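Side-chain contact in replication protein (Sphinx1.76-related DNA, PDB 6H24), which probably initiates plasmid DNA replication, and is represented by its N-terminal WH1 domain, a winged-helix module: residues I4-A9 and A114-P119. Sequence-based numbering, arbitrary orientation.
Sequences IVKDNA and APAVVP
In the winged-helix WH1 domain of this replication initiator, Lys6 of the N-terminal helix 2-14 reaches the backbone of Ala116, in the connection between strand 108-113 and helix 121-128. The contact is small, burying 106 Å² over both sides, and the helix's whole share comes from this one lysine. The backbones stay well apart, with 8.4 Å between Lys6 CA and Ala116 CA, and the long side chain bridges the interval. Its CG lies anti to the backbone N (chi1 -175°) and the chain runs on extended through chi2; a single bend at chi3 (59°) then places CE and NZ beside the Ala116 carbonyl. The aliphatic part passes alongside Ala116, with Lys6 CD 4.2 Å from Ala116 CB. The ring of Pro119 crosses the lysine chain at about a right angle, presenting its CG to NZ at 3.7 Å. Inside the loop, Ala114 O accepts from both Val117 N and Val118 N, closing the turn that holds Ala116; the 3-10 segment that follows brings in Pro119. Tyr81 of strand 78-85 packs against both Lys6 and Ala116, and Gln99 of the second subunit also packs on Ala116, which places the loop near the dimer contact. One helical residue further on, Asp7 forms a salt bridge with Arg123, a second tie between helix 2-14 and the C-terminal part of the chain. With a leucine in place of Lys6, the carbonyl of Ala116 would probably lose its ammonium donor, and the helix its polar link to the loop. That link is a hydrogen bond of 3.0 Å from Lys6 NZ to Ala116 O, the donor lying in the carbonyl plane on a lone pair, at a C=O...N angle of 124°.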
# COMPACT_ATOMS: atom_id res chain seq x y z
N ILE A 4 14.82 -4.43 -14.72
CA ILE A 4 14.68 -5.82 -15.15
C ILE A 4 14.43 -6.73 -13.96
O ILE A 4 13.60 -7.65 -14.03
CB ILE A 4 15.94 -6.26 -15.93
N VAL A 5 15.09 -6.47 -12.83
CA VAL A 5 14.91 -7.32 -11.66
C VAL A 5 13.49 -7.20 -11.12
O VAL A 5 12.85 -8.20 -10.78
CB VAL A 5 15.96 -6.98 -10.58
CG1 VAL A 5 15.71 -7.78 -9.32
CG2 VAL A 5 17.36 -7.28 -11.09
N LYS A 6 12.99 -5.96 -10.99
CA LYS A 6 11.64 -5.78 -10.47
C LYS A 6 10.61 -6.37 -11.42
O LYS A 6 9.66 -7.04 -10.99
CB LYS A 6 11.37 -4.30 -10.17
CG LYS A 6 10.01 -4.07 -9.49
CD LYS A 6 9.73 -2.61 -9.11
CE LYS A 6 9.76 -1.63 -10.27
NZ LYS A 6 9.30 -0.30 -9.77
N ASP A 7 10.77 -6.12 -12.73
CA ASP A 7 9.88 -6.69 -13.74
C ASP A 7 9.82 -8.20 -13.59
O ASP A 7 8.74 -8.80 -13.52
CB ASP A 7 10.40 -6.27 -15.12
CG ASP A 7 9.49 -6.67 -16.28
OD1 ASP A 7 8.89 -7.76 -16.26
OD2 ASP A 7 9.41 -5.89 -17.26
N ASN A 8 10.99 -8.84 -13.46
CA ASN A 8 11.05 -10.28 -13.30
C ASN A 8 10.31 -10.73 -12.05
O ASN A 8 9.55 -11.71 -12.07
CB ASN A 8 12.50 -10.75 -13.22
CG ASN A 8 13.20 -10.70 -14.56
OD1 ASN A 8 12.56 -10.60 -15.61
ND2 ASN A 8 14.52 -10.80 -14.53
N ALA A 9 10.56 -10.05 -10.93
CA ALA A 9 9.91 -10.44 -9.68
C ALA A 9 8.40 -10.30 -9.77
O ALA A 9 7.65 -11.16 -9.30
CB ALA A 9 10.46 -9.61 -8.52
N ALA A 114 0.06 0.13 -5.80
CA ALA A 114 1.24 0.50 -5.05
C ALA A 114 2.28 1.14 -5.96
O ALA A 114 2.34 0.84 -7.16
CB ALA A 114 1.84 -0.72 -4.36
N PRO A 115 3.13 2.02 -5.43
CA PRO A 115 4.03 2.77 -6.33
C PRO A 115 5.03 1.90 -7.08
O PRO A 115 5.43 2.26 -8.19
CB PRO A 115 4.74 3.76 -5.39
CG PRO A 115 4.50 3.26 -3.99
CD PRO A 115 3.21 2.48 -4.03
N ALA A 116 5.44 0.76 -6.53
CA ALA A 116 6.38 -0.09 -7.26
C ALA A 116 5.74 -0.70 -8.51
O ALA A 116 6.45 -1.02 -9.48
CB ALA A 116 6.89 -1.21 -6.35
N VAL A 117 4.42 -0.89 -8.49
CA VAL A 117 3.72 -1.54 -9.59
C VAL A 117 3.36 -0.55 -10.69
O VAL A 117 3.34 -0.92 -11.88
CB VAL A 117 2.47 -2.23 -9.02
CG1 VAL A 117 1.61 -2.79 -10.14
CG2 VAL A 117 2.89 -3.34 -8.05
N VAL A 118 3.11 0.71 -10.33
CA VAL A 118 2.65 1.70 -11.30
C VAL A 118 3.49 1.71 -12.58
O VAL A 118 2.90 1.72 -13.68
CB VAL A 118 2.57 3.08 -10.64
CG1 VAL A 118 2.36 4.16 -11.68
CG2 VAL A 118 1.46 3.14 -9.60
N PRO A 119 4.82 1.72 -12.53
CA PRO A 119 5.60 1.80 -13.79
C PRO A 119 5.54 0.54 -14.62
O PRO A 119 5.93 0.58 -15.80
CB PRO A 119 7.03 2.07 -13.32
CG PRO A 119 7.06 1.72 -11.87
CD PRO A 119 5.67 1.82 -11.33